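Local coordinates for protein tyrocidine synthetase 3 (Brevibacillus brevis, PDB 2JGP) that forms peptide bonds in nonribosomal synthesis of the antibiotic tyrocidine, here as a bidomain that joins a peptidyl carrier domain to a condensation domain, at residues 131-136 against 173-178; 192-195 against 200-203. One frame throughout, in Å; residues are numbered along the deposited sequence.

Interaction 1. Residues 131-136 against 173-178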
ATOM      1  N   LEU A 131      16.849  26.846  13.853  1.00 68.67           N
ATOM      2  CA  LEU A 131      16.654  25.536  14.505  1.00 68.29           C
ATOM      3  C   LEU A 131      17.109  25.473  15.972  1.00 67.93           C
ATOM      4  O   LEU A 131      18.281  25.698  16.279  1.00 68.01           O
ATOM      5  CB  LEU A 131      17.328  24.413  13.696  1.00 68.18           C
ATOM      6  CG  LEU A 131      16.497  23.152  13.406  1.00 68.52           C
ATOM      7  CD1 LEU A 131      17.406  21.939  13.225  1.00 67.51           C
ATOM      8  CD2 LEU A 131      15.451  22.869  14.482  1.00 68.57           C
ATOM      9  N   GLU A 132      16.177  25.152  16.868  1.00 67.44           N
ATOM     10  CA  GLU A 132      16.477  24.978  18.290  1.00 67.20           C
ATOM     11  C   GLU A 132      16.469  23.499  18.639  1.00 66.98           C
ATOM     12  O   GLU A 132      15.442  22.832  18.487  1.00 66.62           O
ATOM     13  CB  GLU A 132      15.445  25.700  19.150  1.00 67.30           C
ATOM     14  CG  GLU A 132      15.400  27.203  18.942  1.00 67.62           C
ATOM     15  CD  GLU A 132      14.412  27.886  19.865  1.00 68.27           C
ATOM     16  OE1 GLU A 132      13.772  28.869  19.430  1.00 68.67           O
ATOM     17  OE2 GLU A 132      14.266  27.439  21.023  1.00 68.80           O
ATOM     18  N   ARG A 133      17.604  22.989  19.116  1.00 66.63           N
ATOM     19  CA  ARG A 133      17.742  21.557  19.370  1.00 66.60           C
ATOM     20  C   ARG A 133      16.777  21.040  20.442  1.00 66.30           C
ATOM     21  O   ARG A 133      16.269  19.923  20.327  1.00 66.25           O
ATOM     22  CB  ARG A 133      19.195  21.171  19.699  1.00 66.72           C
ATOM     23  CG  ARG A 133      19.781  21.768  20.977  1.00 67.61           C
ATOM     24  CD  ARG A 133      20.768  20.798  21.621  1.00 69.05           C
ATOM     25  NE  ARG A 133      21.384  21.339  22.832  1.00 69.84           N
ATOM     26  CZ  ARG A 133      22.421  22.176  22.857  1.00 70.94           C
ATOM     27  NH1 ARG A 133      22.985  22.604  21.728  1.00 71.46           N
ATOM     28  NH2 ARG A 133      22.896  22.599  24.028  1.00 71.06           N
ATOM     29  N   THR A 134      16.502  21.852  21.461  1.00 65.86           N
ATOM     30  CA  THR A 134      15.584  21.450  22.526  1.00 65.75           C
ATOM     31  C   THR A 134      14.138  21.342  22.027  1.00 65.43           C
ATOM     32  O   THR A 134      13.397  20.452  22.456  1.00 65.33           O
ATOM     33  CB  THR A 134      15.644  22.408  23.730  1.00 65.79           C
ATOM     34  OG1 THR A 134      15.383  23.749  23.297  1.00 66.75           O
ATOM     35  CG2 THR A 134      17.018  22.344  24.395  1.00 65.74           C
ATOM     36  N   ARG A 135      13.742  22.238  21.122  1.00 64.84           N
ATOM     37  CA  ARG A 135      12.408  22.163  20.512  1.00 64.54           C
ATOM     38  C   ARG A 135      12.266  20.952  19.596  1.00 63.89           C
ATOM     39  O   ARG A 135      11.200  20.338  19.548  1.00 63.45           O
ATOM     40  CB  ARG A 135      12.068  23.438  19.736  1.00 64.88           C
ATOM     41  CG  ARG A 135      11.588  24.581  20.622  1.00 66.03           C
ATOM     42  CD  ARG A 135      10.554  25.462  19.917  1.00 67.97           C
ATOM     43  NE  ARG A 135      11.159  26.467  19.046  1.00 69.22           N
ATOM     44  CZ  ARG A 135      10.480  27.245  18.202  1.00 70.85           C
ATOM     45  NH1 ARG A 135       9.157  27.134  18.078  1.00 71.36           N
ATOM     46  NH2 ARG A 135      11.131  28.136  17.461  1.00 71.17           N
ATOM     47  N   VAL A 136      13.331  20.621  18.867  1.00 63.08           N
ATOM     48  CA  VAL A 136      13.352  19.403  18.055  1.00 62.65           C
ATOM     49  C   VAL A 136      12.994  18.219  18.944  1.00 62.34           C
ATOM     50  O   VAL A 136      12.055  17.480  18.655  1.00 62.25           O
ATOM     51  CB  VAL A 136      14.735  19.165  17.395  1.00 62.45           C
ATOM     52  CG1 VAL A 136      14.786  17.803  16.700  1.00 62.32           C
ATOM     53  CG2 VAL A 136      15.056  20.284  16.414  1.00 62.65           C
ATOM     54  N   LEU A 173      16.955  13.279  22.421  1.00 60.26           N
ATOM     55  CA  LEU A 173      17.571  13.623  21.142  1.00 60.81           C
ATOM     56  C   LEU A 173      19.083  13.462  21.262  1.00 60.65           C
ATOM     57  O   LEU A 173      19.694  14.034  22.168  1.00 60.91           O
ATOM     58  CB  LEU A 173      17.250  15.081  20.784  1.00 61.03           C
ATOM     59  CG  LEU A 173      17.834  15.702  19.505  1.00 62.02           C
ATOM     60  CD1 LEU A 173      17.314  17.118  19.319  1.00 61.42           C
ATOM     61  CD2 LEU A 173      19.346  15.734  19.513  1.00 63.31           C
ATOM     62  N   ALA A 174      19.681  12.712  20.342  1.00 60.72           N
ATOM     63  CA  ALA A 174      21.137  12.559  20.283  1.00 60.55           C
ATOM     64  C   ALA A 174      21.732  13.695  19.451  1.00 60.58           C
ATOM     65  O   ALA A 174      21.508  13.767  18.243  1.00 60.80           O
ATOM     66  CB  ALA A 174      21.499  11.220  19.677  1.00 60.71           C
ATOM     67  N   TYR A 175      22.483  14.584  20.092  1.00 60.33           N
ATOM     68  CA  TYR A 175      23.044  15.748  19.412  1.00 60.17           C
ATOM     69  C   TYR A 175      24.546  15.591  19.185  1.00 60.41           C
ATOM     70  O   TYR A 175      25.276  15.163  20.082  1.00 59.86           O
ATOM     71  CB  TYR A 175      22.764  17.015  20.219  1.00 60.22           C
ATOM     72  CG  TYR A 175      23.282  18.279  19.570  1.00 59.90           C
ATOM     73  CD1 TYR A 175      22.636  18.834  18.470  1.00 60.16           C
ATOM     74  CD2 TYR A 175      24.414  18.921  20.059  1.00 60.02           C
ATOM     75  CE1 TYR A 175      23.104  19.992  17.871  1.00 60.03           C
ATOM     76  CE2 TYR A 175      24.892  20.079  19.468  1.00 60.36           C
ATOM     77  CZ  TYR A 175      24.231  20.612  18.373  1.00 60.10           C
ATOM     78  OH  TYR A 175      24.703  21.766  17.787  1.00 60.16           O
ATOM     79  N   SER A 176      24.992  15.931  17.977  1.00 60.92           N
ATOM     80  CA  SER A 176      26.413  15.919  17.629  1.00 61.60           C
ATOM     81  C   SER A 176      26.738  17.066  16.677  1.00 62.31           C
ATOM     82  O   SER A 176      25.855  17.583  15.993  1.00 62.34           O
ATOM     83  CB  SER A 176      26.801  14.589  16.973  1.00 61.55           C
ATOM     84  OG  SER A 176      26.470  13.481  17.792  1.00 61.18           O
ATOM     85  N   GLU A 177      28.008  17.461  16.652  1.00 63.19           N
ATOM     86  CA  GLU A 177      28.502  18.468  15.720  1.00 64.02           C
ATOM     87  C   GLU A 177      29.591  17.836  14.857  1.00 64.72           C
ATOM     88  O   GLU A 177      30.629  17.417  15.368  1.00 64.78           O
ATOM     89  CB  GLU A 177      29.044  19.684  16.473  1.00 64.23           C
ATOM     90  CG  GLU A 177      28.039  20.295  17.447  1.00 64.75           C
ATOM     91  CD  GLU A 177      28.448  21.660  17.972  1.00 65.85           C
ATOM     92  OE1 GLU A 177      29.600  22.086  17.735  1.00 66.89           O
ATOM     93  OE2 GLU A 177      27.607  22.312  18.629  1.00 66.23           O
ATOM     94  N   VAL A 178      29.339  17.755  13.555  1.00 65.42           N
ATOM     95  CA  VAL A 178      30.234  17.069  12.627  1.00 66.11           C
ATOM     96  C   VAL A 178      30.361  17.850  11.326  1.00 66.80           C
ATOM     97  O   VAL A 178      29.564  18.743  11.056  1.00 66.70           O
ATOM     98  CB  VAL A 178      29.697  15.659  12.283  1.00 66.06           C
ATOM     99  CG1 VAL A 178      29.584  14.805  13.539  1.00 66.16           C
ATOM    100  CG2 VAL A 178      28.347  15.753  11.576  1.00 66.00           C
TER

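Interaction 2. Residues 192-195 against 200-203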
ATOM      1  N   GLN A 192      20.960   1.026  12.833  1.00 61.37           N
ATOM      2  CA  GLN A 192      21.326  -0.072  13.722  1.00 61.20           C
ATOM      3  C   GLN A 192      20.064  -0.791  14.161  1.00 61.33           C
ATOM      4  O   GLN A 192      18.979  -0.205  14.131  1.00 61.45           O
ATOM      5  CB  GLN A 192      22.050   0.475  14.956  1.00 61.12           C
ATOM      6  CG  GLN A 192      23.444   1.030  14.695  1.00 61.09           C
ATOM      7  CD  GLN A 192      24.462  -0.051  14.406  1.00 60.44           C
ATOM      8  OE1 GLN A 192      24.420  -1.145  14.988  1.00 59.63           O
ATOM      9  NE2 GLN A 192      25.406   0.256  13.517  1.00 58.93           N
ATOM     10  N   PRO A 193      20.202  -2.062  14.570  1.00 61.44           N
ATOM     11  CA  PRO A 193      19.041  -2.833  14.981  1.00 61.58           C
ATOM     12  C   PRO A 193      18.363  -2.284  16.239  1.00 61.39           C
ATOM     13  O   PRO A 193      18.969  -1.544  17.025  1.00 61.27           O
ATOM     14  CB  PRO A 193      19.599  -4.246  15.212  1.00 61.57           C
ATOM     15  CG  PRO A 193      21.056  -4.096  15.321  1.00 61.95           C
ATOM     16  CD  PRO A 193      21.448  -2.844  14.635  1.00 61.46           C
ATOM     17  N   PHE A 194      17.098  -2.640  16.392  1.00 60.88           N
ATOM     18  CA  PHE A 194      16.307  -2.259  17.547  1.00 60.34           C
ATOM     19  C   PHE A 194      16.085  -3.489  18.403  1.00 59.78           C
ATOM     20  O   PHE A 194      15.834  -4.579  17.876  1.00 59.49           O
ATOM     21  CB  PHE A 194      14.944  -1.724  17.104  1.00 60.51           C
ATOM     22  CG  PHE A 194      14.993  -0.353  16.503  1.00 60.62           C
ATOM     23  CD1 PHE A 194      15.197  -0.183  15.143  1.00 60.64           C
ATOM     24  CD2 PHE A 194      14.842   0.769  17.300  1.00 60.62           C
ATOM     25  CE1 PHE A 194      15.245   1.083  14.590  1.00 61.19           C
ATOM     26  CE2 PHE A 194      14.882   2.038  16.755  1.00 60.79           C
ATOM     27  CZ  PHE A 194      15.083   2.196  15.398  1.00 60.80           C
ATOM     28  N   ASP A 195      16.168  -3.309  19.715  1.00 59.15           N
ATOM     29  CA  ASP A 195      15.690  -4.305  20.657  1.00 59.04           C
ATOM     30  C   ASP A 195      14.179  -4.152  20.743  1.00 58.99           C
ATOM     31  O   ASP A 195      13.678  -3.134  21.229  1.00 58.46           O
ATOM     32  CB  ASP A 195      16.325  -4.099  22.033  1.00 59.20           C
ATOM     33  CG  ASP A 195      15.936  -5.179  23.027  1.00 59.30           C
ATOM     34  OD1 ASP A 195      14.898  -5.849  22.842  1.00 59.23           O
ATOM     35  OD2 ASP A 195      16.671  -5.357  24.007  1.00 62.27           O
ATOM     36  N   PRO A 200      10.875   3.506  23.299  1.00 58.52           N
ATOM     37  CA  PRO A 200      10.305   3.693  21.972  1.00 58.58           C
ATOM     38  C   PRO A 200      11.167   3.081  20.863  1.00 58.88           C
ATOM     39  O   PRO A 200      12.404   3.139  20.921  1.00 58.53           O
ATOM     40  CB  PRO A 200      10.274   5.211  21.834  1.00 58.54           C
ATOM     41  CG  PRO A 200      11.473   5.658  22.584  1.00 58.28           C
ATOM     42  CD  PRO A 200      11.632   4.696  23.730  1.00 58.46           C
ATOM     43  N   LEU A 201      10.518   2.509  19.856  1.00 59.06           N
ATOM     44  CA  LEU A 201      11.225   1.986  18.688  1.00 59.48           C
ATOM     45  C   LEU A 201      11.433   3.081  17.638  1.00 59.93           C
ATOM     46  O   LEU A 201      11.199   2.881  16.445  1.00 59.93           O
ATOM     47  CB  LEU A 201      10.479   0.788  18.103  1.00 59.50           C
ATOM     48  CG  LEU A 201      10.414  -0.383  19.083  1.00 59.90           C
ATOM     49  CD1 LEU A 201       9.354  -1.384  18.673  1.00 60.48           C
ATOM     50  CD2 LEU A 201      11.789  -1.045  19.214  1.00 59.28           C
ATOM     51  N   ILE A 202      11.879   4.242  18.106  1.00 60.37           N
ATOM     52  CA  ILE A 202      12.257   5.345  17.238  1.00 60.61           C
ATOM     53  C   ILE A 202      13.465   5.999  17.877  1.00 60.71           C
ATOM     54  O   ILE A 202      13.546   6.099  19.106  1.00 60.51           O
ATOM     55  CB  ILE A 202      11.101   6.363  17.040  1.00 60.67           C
ATOM     56  CG1 ILE A 202      11.526   7.489  16.086  1.00 60.66           C
ATOM     57  CG2 ILE A 202      10.643   6.945  18.373  1.00 60.64           C
ATOM     58  CD1 ILE A 202      10.364   8.318  15.530  1.00 60.65           C
ATOM     59  N   ARG A 203      14.416   6.412  17.046  1.00 61.04           N
ATOM     60  CA  ARG A 203      15.587   7.138  17.533  1.00 61.31           C
ATOM     61  C   ARG A 203      15.899   8.293  16.596  1.00 61.22           C
ATOM     62  O   ARG A 203      15.577   8.255  15.402  1.00 60.45           O
ATOM     63  CB  ARG A 203      16.798   6.215  17.720  1.00 61.83           C
ATOM     64  CG  ARG A 203      17.079   5.249  16.586  1.00 62.63           C
ATOM     65  CD  ARG A 203      18.374   4.474  16.838  1.00 62.57           C
ATOM     66  NE  ARG A 203      18.215   3.379  17.801  1.00 62.28           N
ATOM     67  CZ  ARG A 203      18.334   2.079  17.527  1.00 62.04           C
ATOM     68  NH1 ARG A 203      18.632   1.655  16.308  1.00 61.66           N
ATOM     69  NH2 ARG A 203      18.159   1.185  18.490  1.00 63.39           N
TER
HETATM   70  O   HOH W   1      19.084   3.141  13.637  1.00 38.08           O

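Interaction 1. Residues 131-136 against 173-178
Arg-133 lies over one face of the Tyr-175 ring and meets it twice along its length. Its CD sits above the ring near the rim, 4.2 Å from the centroid, in a CH-pi contact. Farther out the guanidinium makes a cation-pi contact, with CZ 4.9 Å from the same centroid and NH1 nearest at Tyr-175 CE2, 3.9 Å away. The guanidinium and ring planes are 40° apart, so the guanidinium is inclined over the face and not stacked flat on it. Two residues back along the chain, Leu-173 CD1 reaches the first turn of helix 133-146, where it packs on Val-136 CG1 at 3.7 Å and approaches the backbone O of Arg-133.

What sets these groups in place lies one shell out. Tyr-175 has CG anti to its backbone N (chi1 -179°), which carries the ring off the edge strand to the helix start, and its OH donates to Glu-177 OE2 at 3.1 Å. On the helix side Glu-132 holds the N-cap position, its O accepting from Val-136 N. Strand 202-210 pairs with 174-177, and Tyr-241 and Leu-216 border Val-136. Next door, Leu-173 N donates to Glu-137 OE2, a polar link to the same helix.

Across 131-136 and 173-178 themselves no hydrogen bond forms: they are joined by dispersion and by cation-pi attraction, which the carboxylate of Glu-177, 5.6 Å from Arg-133 NH1 at its OE2, may modestly reinforce.

Interaction 2. Residues 192-195 against 200-203
Stacking dominates where Arg-203 meets Phe-194: the two side chains come from opposite directions, and guanidinium and ring lie flat on one another, planes 4° apart and centres 3.8 Å apart. NH1 stands over the middle of the ring, and CE2 of Phe-194 lies over the centre of the guanidinium, 3.5 Å from Arg-203 CZ, so the stack is also a cation-pi contact. The arginine chain bends at chi3 (78°) to turn its flat end onto the ring.

Hydrogen bonds use the edge of the same guanidinium. Arg-203 NH1 and NH2 both grip Pro-193 O end-on, the NH2 bond measuring 3.2 Å; the two donors come from the same face of the carbonyl plane, NH2 tilted from it and NH1 well above it. A weak bond runs from Arg-203 NH1 to Gln-192 O at 2.9 Å, bent to 124° at the hydrogen. Water 1 accepts from both Gln-192 N and Arg-203 NH1, and Asn-120 also donates to Gln-192 O.

In the fold, these bonds tie the loop that follows helix 180-189 to the start of strand 202-210, which it enters through an inverse gamma turn centred on Leu-201 after a cis peptide bond before Pro-200.

Van der Waals contacts flank the stack. Leu-201 CD2 makes the apolar one, touching Phe-194 CB at 3.9 Å, and lies 3.5 Å from Asp-195 O, while Asp-219 and Asn-120 border the phenylalanine side chain and Ile-224 touches Leu-201.

Overall arrangement
Interactions 1 and 2 show how one sheet can be tied to its surroundings at separate points. Both belong to the condensation domain, on the same side of the chain's centre; their own centres are 19 Å apart, and their nearest atoms, about 7 Å apart, do not touch. Along the chain they come in series, with helix 180-189 between them. They share the five-stranded mixed sheet, in which edge strand 174-177 of interaction 1 runs parallel to its neighbour 202-210, whose beginning belongs to interaction 2. The first thus joins helix 133-146 to the sheet's edge, and the second holds the returning connection where it enters the adjacent strand, completing the beta-alpha-beta crossover.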